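Local coordinates for Card1 endonuclease domain-containing protein (Vibrio cholerae, PDB 1XMX) that is of unknown function but probably binds nucleic acid and carries a Card1-like endonuclease domain of the PDDEXK nuclease clan, at residues T38-Y43 / F59-A64; I5-I10 / I32-H37; N180-G185 / G364-K369; G251-T256 / C309-M314. One frame throughout, in Å; residues are numbered along the deposited sequence.

Contact 1 (T38-Y43 / F59-A64)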
loop_
_atom_site.group_PDB
_atom_site.type_symbol
_atom_site.label_atom_id
_atom_site.label_comp_id
_atom_site.label_asym_id
_atom_site.label_seq_id
_atom_site.Cartn_x
_atom_site.Cartn_y
_atom_site.Cartn_z
ATOM N N THR A 38 -9.017 -20.767 -15.299
ATOM C CA THR A 38 -7.742 -20.101 -15.124
ATOM C C THR A 38 -7.755 -19.097 -13.928
ATOM O O THR A 38 -6.742 -18.564 -13.576
ATOM C CB THR A 38 -7.280 -19.322 -16.381
ATOM O OG1 THR A 38 -8.002 -18.093 -16.455
ATOM C CG2 THR A 38 -7.454 -20.127 -17.656
ATOM N N GLN A 39 -8.895 -18.846 -13.323
ATOM C CA GLN A 39 -8.937 -17.935 -12.198
ATOM C C GLN A 39 -8.943 -18.677 -10.839
ATOM O O GLN A 39 -9.124 -18.051 -9.790
ATOM C CB GLN A 39 -10.171 -17.034 -12.338
ATOM C CG GLN A 39 -10.023 -16.107 -13.507
ATOM C CD GLN A 39 -11.244 -15.264 -13.718
ATOM O OE1 GLN A 39 -12.356 -15.800 -13.809
ATOM N NE2 GLN A 39 -11.069 -13.945 -13.742
ATOM N N THR A 40 -8.747 -19.992 -10.870
ATOM C CA THR A 40 -8.580 -20.812 -9.657
ATOM C C THR A 40 -7.534 -20.212 -8.679
ATOM O O THR A 40 -7.710 -20.205 -7.440
ATOM C CB THR A 40 -8.115 -22.255 -10.059
ATOM O OG1 THR A 40 -9.126 -22.888 -10.840
ATOM C CG2 THR A 40 -7.844 -23.096 -8.815
ATOM N N VAL A 41 -6.447 -19.690 -9.231
ATOM C CA VAL A 41 -5.373 -19.160 -8.361
ATOM C C VAL A 41 -5.825 -17.862 -7.622
ATOM O O VAL A 41 -5.579 -17.708 -6.430
ATOM C CB VAL A 41 -4.040 -19.004 -9.137
ATOM C CG1 VAL A 41 -4.237 -17.995 -10.312
ATOM C CG2 VAL A 41 -2.885 -18.618 -8.158
ATOM N N ILE A 42 -6.522 -16.960 -8.339
ATOM C CA ILE A 42 -7.108 -15.779 -7.748
ATOM C C ILE A 42 -8.066 -16.222 -6.647
ATOM O O ILE A 42 -7.992 -15.732 -5.505
ATOM C CB ILE A 42 -7.864 -14.881 -8.793
ATOM C CG1 ILE A 42 -6.923 -14.459 -9.947
ATOM C CG2 ILE A 42 -8.387 -13.633 -8.129
ATOM C CD1 ILE A 42 -7.670 -13.870 -11.167
ATOM N N TYR A 43 -8.948 -17.165 -6.954
ATOM C CA TYR A 43 -9.785 -17.774 -5.931
ATOM C C TYR A 43 -9.052 -18.244 -4.642
ATOM O O TYR A 43 -9.526 -17.984 -3.526
ATOM C CB TYR A 43 -10.627 -18.903 -6.501
ATOM C CG TYR A 43 -11.288 -19.769 -5.429
ATOM C CD1 TYR A 43 -12.369 -19.291 -4.665
ATOM C CD2 TYR A 43 -10.826 -21.060 -5.167
ATOM C CE1 TYR A 43 -12.994 -20.111 -3.653
ATOM C CE2 TYR A 43 -11.433 -21.873 -4.215
ATOM C CZ TYR A 43 -12.513 -21.383 -3.438
ATOM O OH TYR A 43 -13.141 -22.221 -2.484
ATOM N N PHE A 59 -16.042 -21.790 -5.088
ATOM C CA PHE A 59 -15.699 -21.373 -6.404
ATOM C C PHE A 59 -16.652 -22.112 -7.313
ATOM O O PHE A 59 -16.732 -23.327 -7.277
ATOM C CB PHE A 59 -14.233 -21.761 -6.756
ATOM C CG PHE A 59 -13.764 -21.220 -8.094
ATOM C CD1 PHE A 59 -14.078 -19.906 -8.490
ATOM C CD2 PHE A 59 -12.938 -21.968 -8.925
ATOM C CE1 PHE A 59 -13.602 -19.371 -9.714
ATOM C CE2 PHE A 59 -12.461 -21.435 -10.123
ATOM C CZ PHE A 59 -12.800 -20.139 -10.533
ATOM N N PHE A 60 -17.387 -21.366 -8.120
ATOM C CA PHE A 60 -18.302 -21.955 -9.077
ATOM C C PHE A 60 -17.782 -21.546 -10.453
ATOM O O PHE A 60 -17.679 -20.355 -10.770
ATOM C CB PHE A 60 -19.734 -21.468 -8.837
ATOM C CG PHE A 60 -20.709 -21.907 -9.913
ATOM C CD1 PHE A 60 -20.946 -21.116 -11.038
ATOM C CD2 PHE A 60 -21.386 -23.114 -9.796
ATOM C CE1 PHE A 60 -21.823 -21.549 -12.036
ATOM C CE2 PHE A 60 -22.311 -23.538 -10.788
ATOM C CZ PHE A 60 -22.499 -22.743 -11.904
ATOM N N GLU A 61 -17.442 -22.543 -11.274
ATOM C CA GLU A 61 -16.762 -22.285 -12.551
ATOM C C GLU A 61 -17.722 -22.172 -13.685
ATOM O O GLU A 61 -18.484 -23.116 -13.957
ATOM C CB GLU A 61 -15.804 -23.421 -12.915
ATOM C CG GLU A 61 -14.377 -23.061 -12.709
ATOM C CD GLU A 61 -13.419 -24.174 -13.026
ATOM O OE1 GLU A 61 -13.649 -24.932 -14.031
ATOM O OE2 GLU A 61 -12.420 -24.269 -12.263
ATOM N N ILE A 62 -17.635 -21.054 -14.397
ATOM C CA ILE A 62 -18.391 -20.918 -15.612
ATOM C C ILE A 62 -17.491 -21.297 -16.758
ATOM O O ILE A 62 -16.285 -21.361 -16.633
ATOM C CB ILE A 62 -18.918 -19.492 -15.841
ATOM C CG1 ILE A 62 -17.858 -18.485 -15.436
ATOM C CG2 ILE A 62 -20.260 -19.224 -15.004
ATOM C CD1 ILE A 62 -17.915 -17.129 -16.177
ATOM N N PRO A 63 -18.086 -21.532 -17.910
ATOM C CA PRO A 63 -17.223 -21.826 -19.015
ATOM C C PRO A 63 -16.506 -20.533 -19.371
ATOM O O PRO A 63 -16.946 -19.443 -19.032
ATOM C CB PRO A 63 -18.201 -22.312 -20.108
ATOM C CG PRO A 63 -19.558 -21.818 -19.717
ATOM C CD PRO A 63 -19.529 -21.511 -18.250
ATOM N N ALA A 64 -15.374 -20.655 -20.002
ATOM C CA ALA A 64 -14.489 -19.500 -20.222
ATOM C C ALA A 64 -14.769 -18.688 -21.514
ATOM O O ALA A 64 -14.394 -17.531 -21.601
ATOM C CB ALA A 64 -13.022 -19.974 -20.174
#
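F59 lies against the first turn of helix 40-52, where the ring of Y43 and the hydroxyl of T40 meet it. The two aromatic planes are close to parallel, at 16°, but slid so far past one another that the rings barely overlap, with the Y43 and F59 centroids 5.1 Å apart. Each ring instead takes the other residue's CB over one face. F59 CB stands 3.5 Å from the centroid of the Y43 ring, almost exactly on the normal, and Y43 CB returns the CH-pi contact at 4.2 Å from the centroid of the F59 ring, displaced toward the rim. With CG anti to the backbone N in both residues (chi1 167° in Y43, -174° in F59), the rings extend past each other. Helix 40-52 is the crossover of a beta-alpha-beta unit, and the pair ties its start to strand 56-61, the outermost strand at this side of the sheet. T40 crosses F59 at about a right angle, its OG1 3.7 Å from F59 CE2, and that hydroxyl is hydrogen-bonded to H37 O. E61 OE2 bonds to H37 ND1 and stays 3.8 Å from T40 OG1. At the N-cap, Q39 has its backbone C 4.1 Å from F59 CZ, while its O accepts the first helical bond from Y43 N at 3.0 Å and its side-chain OE1 bonds to D36 N.

Contact 2 (I5-I10 / I32-H37)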
loop_
_atom_site.group_PDB
_atom_site.type_symbol
_atom_site.label_atom_id
_atom_site.label_comp_id
_atom_site.label_asym_id
_atom_site.label_seq_id
_atom_site.Cartn_x
_atom_site.Cartn_y
_atom_site.Cartn_z
ATOM N N ILE A 5 -25.623 -15.220 2.166
ATOM C CA ILE A 5 -24.352 -15.333 1.430
ATOM C C ILE A 5 -24.173 -14.284 0.355
ATOM O O ILE A 5 -25.160 -13.722 -0.131
ATOM C CB ILE A 5 -24.133 -16.770 0.889
ATOM C CG1 ILE A 5 -24.741 -16.998 -0.454
ATOM C CG2 ILE A 5 -24.802 -17.783 1.749
ATOM C CD1 ILE A 5 -24.270 -18.393 -0.992
ATOM N N HIS A 6 -22.917 -13.989 0.000
ATOM C CA HIS A 6 -22.604 -13.155 -1.166
ATOM C C HIS A 6 -22.271 -13.996 -2.411
ATOM O O HIS A 6 -21.788 -15.107 -2.280
ATOM C CB HIS A 6 -21.387 -12.245 -0.837
ATOM C CG HIS A 6 -21.728 -11.138 0.106
ATOM N ND1 HIS A 6 -20.900 -10.065 0.337
ATOM C CD2 HIS A 6 -22.846 -10.915 0.846
ATOM C CE1 HIS A 6 -21.464 -9.242 1.201
ATOM N NE2 HIS A 6 -22.648 -9.728 1.517
ATOM N N VAL A 7 -22.507 -13.454 -3.613
ATOM C CA VAL A 7 -21.946 -14.025 -4.809
ATOM C C VAL A 7 -21.164 -12.917 -5.507
ATOM O O VAL A 7 -21.619 -11.793 -5.539
ATOM C CB VAL A 7 -23.020 -14.619 -5.730
ATOM C CG1 VAL A 7 -22.349 -15.146 -7.041
ATOM C CG2 VAL A 7 -23.743 -15.777 -4.990
ATOM N N GLY A 8 -19.965 -13.224 -6.016
ATOM C CA GLY A 8 -19.147 -12.201 -6.674
ATOM C C GLY A 8 -18.481 -12.782 -7.878
ATOM O O GLY A 8 -18.382 -14.003 -7.980
ATOM N N ILE A 9 -18.081 -11.933 -8.825
ATOM C CA ILE A 9 -17.472 -12.422 -10.070
ATOM C C ILE A 9 -15.985 -12.062 -9.999
ATOM O O ILE A 9 -15.633 -10.899 -9.876
ATOM C CB ILE A 9 -18.072 -11.803 -11.361
ATOM C CG1 ILE A 9 -19.625 -11.875 -11.414
ATOM C CG2 ILE A 9 -17.505 -12.520 -12.607
ATOM C CD1 ILE A 9 -20.104 -13.157 -11.351
ATOM N N ILE A 10 -15.124 -13.071 -9.996
ATOM C CA ILE A 10 -13.694 -12.812 -9.941
ATOM C C ILE A 10 -13.220 -12.023 -11.164
ATOM O O ILE A 10 -13.643 -12.270 -12.310
ATOM C CB ILE A 10 -12.862 -14.130 -9.792
ATOM C CG1 ILE A 10 -12.916 -14.665 -8.342
ATOM C CG2 ILE A 10 -11.343 -13.887 -10.171
ATOM C CD1 ILE A 10 -12.458 -16.088 -8.228
ATOM N N ILE A 32 -19.686 -17.122 -2.652
ATOM C CA ILE A 32 -19.362 -17.990 -3.779
ATOM C C ILE A 32 -18.863 -17.094 -4.854
ATOM O O ILE A 32 -19.563 -16.140 -5.277
ATOM C CB ILE A 32 -20.638 -18.751 -4.286
ATOM C CG1 ILE A 32 -21.149 -19.636 -3.156
ATOM C CG2 ILE A 32 -20.409 -19.536 -5.615
ATOM C CD1 ILE A 32 -22.494 -20.199 -3.368
ATOM N N PHE A 33 -17.631 -17.382 -5.274
ATOM C CA PHE A 33 -17.013 -16.614 -6.350
ATOM C C PHE A 33 -17.326 -17.373 -7.628
ATOM O O PHE A 33 -17.254 -18.579 -7.645
ATOM C CB PHE A 33 -15.505 -16.549 -6.152
ATOM C CG PHE A 33 -15.075 -15.762 -4.957
ATOM C CD1 PHE A 33 -15.078 -14.372 -4.988
ATOM C CD2 PHE A 33 -14.613 -16.405 -3.831
ATOM C CE1 PHE A 33 -14.634 -13.632 -3.880
ATOM C CE2 PHE A 33 -14.183 -15.669 -2.722
ATOM C CZ PHE A 33 -14.185 -14.294 -2.758
ATOM N N ILE A 34 -17.682 -16.654 -8.675
ATOM C CA ILE A 34 -17.900 -17.215 -10.001
ATOM C C ILE A 34 -16.666 -16.836 -10.845
ATOM O O ILE A 34 -16.211 -15.712 -10.770
ATOM C CB ILE A 34 -19.164 -16.603 -10.632
ATOM C CG1 ILE A 34 -20.412 -17.192 -9.981
ATOM C CG2 ILE A 34 -19.224 -16.828 -12.177
ATOM C CD1 ILE A 34 -21.620 -16.295 -10.105
ATOM N N GLY A 35 -16.077 -17.779 -11.587
ATOM C CA GLY A 35 -14.876 -17.480 -12.375
ATOM C C GLY A 35 -14.659 -18.602 -13.385
ATOM O O GLY A 35 -15.332 -19.639 -13.324
ATOM N N ASP A 36 -13.712 -18.422 -14.305
ATOM C CA ASP A 36 -13.328 -19.513 -15.179
ATOM C C ASP A 36 -12.151 -20.300 -14.622
ATOM O O ASP A 36 -11.552 -19.891 -13.619
ATOM C CB ASP A 36 -13.091 -19.014 -16.598
ATOM C CG ASP A 36 -11.822 -18.196 -16.743
ATOM O OD1 ASP A 36 -10.842 -18.402 -16.026
ATOM O OD2 ASP A 36 -11.780 -17.344 -17.623
ATOM N N HIS A 37 -11.822 -21.428 -15.245
ATOM C CA HIS A 37 -10.818 -22.295 -14.661
ATOM C C HIS A 37 -9.481 -21.631 -14.394
ATOM O O HIS A 37 -8.887 -21.869 -13.341
ATOM C CB HIS A 37 -10.644 -23.624 -15.392
ATOM C CG HIS A 37 -9.677 -24.529 -14.699
ATOM N ND1 HIS A 37 -9.944 -25.098 -13.462
ATOM C CD2 HIS A 37 -8.418 -24.916 -15.022
ATOM C CE1 HIS A 37 -8.896 -25.795 -13.059
ATOM N NE2 HIS A 37 -7.964 -25.722 -13.997
#
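The ring of F33 is approached at a slant by I10 CG1 and by G8 O, neither of them squarely over a face nor at an edge. I10 lies at about a right angle to F33, with its CD1 3.7 Å from F33 CB; L17 of helix 15-22 and Y43 and L46 of helix 40-52 also touch the F33 side chain. On the other side these two strands offer only aliphatic groups, I5, V7, I9, I32 and I34, with F60 of strand 56-61 touching I32 and I34. Here V7 CG1 presses on I34 CD1 at 3.4 Å, and I5 CD1 on I32 CD1 at 3.5 Å, both closer than ordinary van der Waals contact. I9 bends at its second torsion (chi2 -59°), which brings CD1 to 3.6 Å from I34 CB. Four backbone hydrogen bonds join the strands. I32 N to H6 O and G8 N to I32 O come in tilted by 23° and 21° from the carbonyl planes, whereas I34 N to G8 O, at 2.8 Å, and I10 N to I34 O run nearly along the C=O axis. V7 CA adds a CA-H...O contact of 3.2 Å to I32 O. V7, G8 and I9 pair in parallel with I32, F33 and I34, as in a beta-alpha-beta unit; with strand 56-61 beyond 30-35 and strand 88-92 beyond 4-9, they make up the 3-2-1-4 part of a Rossmann-like sheet.

Contact 3 (N180-G185 / G364-K369)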
loop_
_atom_site.group_PDB
_atom_site.type_symbol
_atom_site.label_atom_id
_atom_site.label_comp_id
_atom_site.label_asym_id
_atom_site.label_seq_id
_atom_site.Cartn_x
_atom_site.Cartn_y
_atom_site.Cartn_z
ATOM N N ASN A 180 15.169 21.647 6.960
ATOM C CA ASN A 180 16.297 22.427 6.491
ATOM C C ASN A 180 16.985 21.609 5.417
ATOM O O ASN A 180 18.205 21.538 5.392
ATOM C CB ASN A 180 17.281 22.637 7.651
ATOM C CG ASN A 180 16.694 23.490 8.736
ATOM O OD1 ASN A 180 16.400 24.643 8.510
ATOM N ND2 ASN A 180 16.470 22.915 9.911
ATOM N N ALA A 181 16.212 20.950 4.572
ATOM C CA ALA A 181 16.782 19.960 3.639
ATOM C C ALA A 181 17.804 20.513 2.628
ATOM O O ALA A 181 18.824 19.871 2.338
ATOM C CB ALA A 181 15.673 19.194 2.908
ATOM N N LEU A 182 17.506 21.670 2.047
ATOM C CA LEU A 182 18.415 22.253 1.075
ATOM C C LEU A 182 19.689 22.700 1.780
ATOM O O LEU A 182 20.773 22.512 1.242
ATOM C CB LEU A 182 17.774 23.398 0.295
ATOM C CG LEU A 182 16.663 23.051 -0.698
ATOM C CD1 LEU A 182 16.436 24.247 -1.551
ATOM C CD2 LEU A 182 17.080 21.839 -1.539
ATOM N N GLU A 183 19.562 23.252 2.995
ATOM C CA GLU A 183 20.749 23.692 3.791
ATOM C C GLU A 183 21.694 22.529 4.103
ATOM O O GLU A 183 22.897 22.677 4.121
ATOM C CB GLU A 183 20.288 24.327 5.111
ATOM C CG GLU A 183 21.430 24.664 6.105
ATOM C CD GLU A 183 20.935 24.959 7.552
ATOM O OE1 GLU A 183 19.755 24.750 7.927
ATOM O OE2 GLU A 183 21.784 25.414 8.337
ATOM N N LEU A 184 21.121 21.351 4.314
ATOM C CA LEU A 184 21.865 20.205 4.795
ATOM C C LEU A 184 22.286 19.265 3.693
ATOM O O LEU A 184 23.036 18.330 3.936
ATOM C CB LEU A 184 21.025 19.455 5.845
ATOM C CG LEU A 184 20.833 20.258 7.149
ATOM C CD1 LEU A 184 20.037 19.455 8.236
ATOM C CD2 LEU A 184 22.115 20.677 7.710
ATOM N N GLY A 185 21.809 19.521 2.482
ATOM C CA GLY A 185 22.087 18.697 1.310
ATOM C C GLY A 185 23.440 18.008 1.318
ATOM O O GLY A 185 23.535 16.843 1.672
ATOM N N GLY A 364 8.972 17.045 -2.779
ATOM C CA GLY A 364 10.390 17.359 -2.825
ATOM C C GLY A 364 10.856 18.210 -1.655
ATOM O O GLY A 364 10.090 18.492 -0.684
ATOM N N PRO A 365 12.143 18.622 -1.725
ATOM C CA PRO A 365 12.797 19.325 -0.616
ATOM C C PRO A 365 12.046 20.568 -0.174
ATOM O O PRO A 365 11.988 20.862 0.999
ATOM C CB PRO A 365 14.184 19.689 -1.192
ATOM C CG PRO A 365 14.087 19.450 -2.677
ATOM C CD PRO A 365 13.054 18.395 -2.867
ATOM N N ASP A 366 11.472 21.308 -1.102
ATOM C CA ASP A 366 10.830 22.561 -0.756
ATOM C C ASP A 366 9.627 22.301 0.166
ATOM O O ASP A 366 9.360 23.056 1.137
ATOM C CB ASP A 366 10.420 23.298 -2.032
ATOM C CG ASP A 366 11.630 23.808 -2.836
ATOM O OD1 ASP A 366 12.741 23.994 -2.252
ATOM O OD2 ASP A 366 11.466 24.016 -4.064
ATOM N N GLU A 367 8.939 21.194 -0.096
ATOM C CA GLU A 367 7.727 20.873 0.629
ATOM C C GLU A 367 7.953 19.946 1.786
ATOM O O GLU A 367 7.018 19.630 2.530
ATOM C CB GLU A 367 6.762 20.266 -0.354
ATOM C CG GLU A 367 6.764 21.147 -1.565
ATOM C CD GLU A 367 6.368 20.393 -2.770
ATOM O OE1 GLU A 367 5.124 20.284 -2.911
ATOM O OE2 GLU A 367 7.285 19.909 -3.525
ATOM N N LEU A 368 9.191 19.502 1.950
ATOM C CA LEU A 368 9.476 18.641 3.092
ATOM C C LEU A 368 9.229 19.289 4.449
ATOM O O LEU A 368 8.925 18.593 5.443
ATOM C CB LEU A 368 10.891 18.078 3.020
ATOM C CG LEU A 368 11.127 16.863 2.153
ATOM C CD1 LEU A 368 12.617 16.577 2.281
ATOM C CD2 LEU A 368 10.285 15.672 2.669
ATOM N N LYS A 369 9.342 20.604 4.502
ATOM C CA LYS A 369 9.005 21.319 5.741
ATOM C C LYS A 369 7.482 21.299 6.018
ATOM O O LYS A 369 7.052 21.570 7.123
ATOM C CB LYS A 369 9.584 22.741 5.776
ATOM C CG LYS A 369 9.253 23.580 4.582
ATOM C CD LYS A 369 10.579 24.036 3.854
ATOM C CE LYS A 369 11.323 25.168 4.601
ATOM N NZ LYS A 369 12.813 24.896 4.724
HETATM O O HOH W 1 13.016 21.966 3.595
#
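Two similar first torsions bring L182 and D366 together: in each, CG sits beside the backbone N and anti to the carbonyl carbon (chi1 -69° in both), and in L182 a second torsion of -167° extends the chain through CD1. The contact sets the start of helix 181-201 against the segment that links strand 361-363, an end strand of the endonuclease-domain sheet, to helix 371-380. L182 splits its two methyls between neighbours: CD2 packs on the ring of P365, 3.6 Å from P365 CB, and CD1 lies 3.8 Å from D366 OD1. On the more buried side, A181 CB faces L368 CD1 at 4.1 Å and P365 CB at 4.4 Å, and F344 touches both A181 and L368 from a nearby loop. No direct hydrogen bond crosses between the segments. Within segment 364-369, E367 N donates to G364 O at 3.0 Å. The amino group of K369 reaches back to bond with S179 O, just before the helix. One water bridges the two segments: it donates to P365 O at 3.0 Å, accepts from K369 NZ at 3.1 Å, and takes a weak bond from A181 N at 3.5 Å.

Contact 4 (G251-T256 / C309-M314); sequences GEWLET and CKTKGM
L254 enters the contact at CB, which lies 3.9 Å from T311 CG2 and also sits over the centre of one face of the neighbouring W253 ring. With CG anti to the backbone N (chi1 177°), the chain then runs out toward strand 303-310: CG comes 4.1 Å from C309 CB, and CD2 at the tip is 3.9 Å from C309 CB and 3.4 Å from K310 O. The other methyl, CD1, turns to L368 CD2 of segment 364-369. V342 of the adjoining strand touches the same leucine. T311 CG2 also rests 3.3 Å from G251 O and nears the indole NE1 of W253. The next residue, E255, meets C309 SG with its CA, at 3.8 Å, and with its CB. Its carboxylate is held by N278 through OE2, while OE1 lies near D295 OD1 and is weakly linked through a water to C309 O, which that water reaches at 2.8 Å. No direct hydrogen bond crosses between the segments; methyl groups, the cysteine sulfur and backbone carbonyls make the contact. D295 and K310 hold positions consistent with the aspartate and lysine of the PDDEXK nuclease motif; helix 243-266 packed against the end of strand 303-310 fits the nuclease core of that clan.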
loop_
_atom_site.group_PDB
_atom_site.type_symbol
_atom_site.label_atom_id
_atom_site.label_comp_id
_atom_site.label_asym_id
_atom_site.label_seq_id
_atom_site.Cartn_x
_atom_site.Cartn_y
_atom_site.Cartn_z
ATOM N N GLY A 251 20.679 7.144 5.551
ATOM C CA GLY A 251 19.597 7.648 4.700
ATOM C C GLY A 251 18.217 7.133 5.068
ATOM O O GLY A 251 17.211 7.630 4.570
ATOM N N GLU A 252 18.157 6.128 5.940
ATOM C CA GLU A 252 16.857 5.617 6.415
ATOM C C GLU A 252 16.122 6.596 7.300
ATOM O O GLU A 252 14.993 6.331 7.662
ATOM C CB GLU A 252 17.033 4.323 7.184
ATOM C CG GLU A 252 17.810 3.270 6.423
ATOM C CD GLU A 252 17.322 1.891 6.791
ATOM O OE1 GLU A 252 16.427 1.835 7.677
ATOM O OE2 GLU A 252 17.832 0.884 6.208
ATOM N N TRP A 253 16.764 7.721 7.665
ATOM C CA TRP A 253 16.084 8.768 8.424
ATOM C C TRP A 253 14.771 9.277 7.765
ATOM O O TRP A 253 13.816 9.648 8.453
ATOM C CB TRP A 253 17.029 9.953 8.698
ATOM C CG TRP A 253 17.382 10.749 7.503
ATOM C CD1 TRP A 253 18.450 10.550 6.697
ATOM C CD2 TRP A 253 16.664 11.881 6.952
ATOM N NE1 TRP A 253 18.456 11.473 5.690
ATOM C CE2 TRP A 253 17.374 12.297 5.812
ATOM C CE3 TRP A 253 15.514 12.589 7.331
ATOM C CZ2 TRP A 253 16.995 13.387 5.058
ATOM C CZ3 TRP A 253 15.112 13.665 6.556
ATOM C CH2 TRP A 253 15.846 14.059 5.443
ATOM N N LEU A 254 14.743 9.336 6.437
ATOM C CA LEU A 254 13.646 9.990 5.729
ATOM C C LEU A 254 12.433 9.075 5.689
ATOM O O LEU A 254 11.299 9.524 5.803
ATOM C CB LEU A 254 14.075 10.349 4.313
ATOM C CG LEU A 254 12.949 10.970 3.489
ATOM C CD1 LEU A 254 12.388 12.301 4.072
ATOM C CD2 LEU A 254 13.462 11.185 2.078
ATOM N N GLU A 255 12.660 7.785 5.529
ATOM C CA GLU A 255 11.531 6.822 5.508
ATOM C C GLU A 255 11.005 6.627 6.947
ATOM O O GLU A 255 9.838 6.386 7.151
ATOM C CB GLU A 255 11.942 5.495 4.880
ATOM C CG GLU A 255 13.184 4.846 5.560
ATOM C CD GLU A 255 13.689 3.614 4.826
ATOM O OE1 GLU A 255 13.363 3.410 3.636
ATOM O OE2 GLU A 255 14.440 2.834 5.407
ATOM N N THR A 256 11.900 6.633 7.918
ATOM C CA THR A 256 11.525 6.599 9.317
ATOM C C THR A 256 10.647 7.779 9.725
ATOM O O THR A 256 9.668 7.587 10.444
ATOM C CB THR A 256 12.798 6.624 10.200
ATOM O OG1 THR A 256 13.596 5.475 9.900
ATOM C CG2 THR A 256 12.414 6.541 11.671
ATOM N N CYS A 309 10.747 6.605 -0.597
ATOM C CA CYS A 309 11.646 7.690 -0.148
ATOM C C CYS A 309 13.027 7.624 -0.847
ATOM O O CYS A 309 13.646 6.571 -0.884
ATOM C CB CYS A 309 11.780 7.682 1.371
ATOM S SG CYS A 309 10.145 7.756 2.130
ATOM N N LYS A 310 13.430 8.717 -1.484
ATOM C CA LYS A 310 14.795 8.881 -1.965
ATOM C C LYS A 310 15.516 9.999 -1.196
ATOM O O LYS A 310 14.959 11.081 -0.946
ATOM C CB LYS A 310 14.848 9.148 -3.469
ATOM C CG LYS A 310 14.521 7.906 -4.321
ATOM C CD LYS A 310 14.616 8.221 -5.811
ATOM C CE LYS A 310 16.044 8.309 -6.318
ATOM N NZ LYS A 310 16.879 7.264 -5.606
ATOM N N THR A 311 16.742 9.683 -0.773
ATOM C CA THR A 311 17.683 10.677 -0.231
ATOM C C THR A 311 18.804 11.080 -1.242
ATOM O O THR A 311 19.497 12.058 -1.017
ATOM C CB THR A 311 18.342 10.164 1.048
ATOM O OG1 THR A 311 18.941 8.905 0.746
ATOM C CG2 THR A 311 17.328 9.975 2.194
ATOM N N LYS A 312 18.942 10.360 -2.357
ATOM C CA LYS A 312 19.880 10.733 -3.418
ATOM C C LYS A 312 19.121 11.211 -4.654
ATOM O O LYS A 312 17.905 11.009 -4.778
ATOM C CB LYS A 312 20.767 9.541 -3.825
ATOM C CG LYS A 312 21.993 9.239 -2.926
ATOM C CD LYS A 312 22.501 10.547 -2.195
ATOM C CE LYS A 312 23.998 10.558 -1.756
ATOM N NZ LYS A 312 24.815 11.357 -2.743
ATOM N N GLY A 313 19.838 11.824 -5.592
ATOM C CA GLY A 313 19.221 12.376 -6.798
ATOM C C GLY A 313 18.928 11.358 -7.887
ATOM O O GLY A 313 19.516 10.270 -7.931
ATOM N N MET A 314 17.992 11.698 -8.769
ATOM C CA MET A 314 17.685 10.843 -9.930
ATOM C C MET A 314 18.650 11.053 -11.084
ATOM O O MET A 314 18.848 12.180 -11.550
ATOM C CB MET A 314 16.251 11.085 -10.443
ATOM C CG MET A 314 15.279 9.962 -10.176
ATOM S SD MET A 314 13.590 10.571 -9.912
ATOM C CE MET A 314 13.736 10.780 -8.142
HETATM O O HOH W 2 14.807 5.529 1.457
#

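The contacts fall into two groups on opposite sides of the chain's centre. Contacts 1 and 2, centres 8 Å apart, come first along the chain and share the N-terminal Rossmann-like sheet: strand 30-35 pairs with 4-9 in contact 2 and with 56-61 of contact 1, and F60 N probably bonds to F33 O. Contacts 3 and 4, centres 12 Å apart, touch through L368 CD2 and L254 CD1 at 4.2 Å and reach one sheet: strand 303-310 of contact 4 pairs with 338-343, which pairs with 361-363, leading into contact 3. Contact 2 closes before contact 1 opens; contact 4 is nested within contact 3. Centres of contacts 1 and 3 lie about 51 Å apart, consistent with an elongated protein whose nuclease-like region is separate.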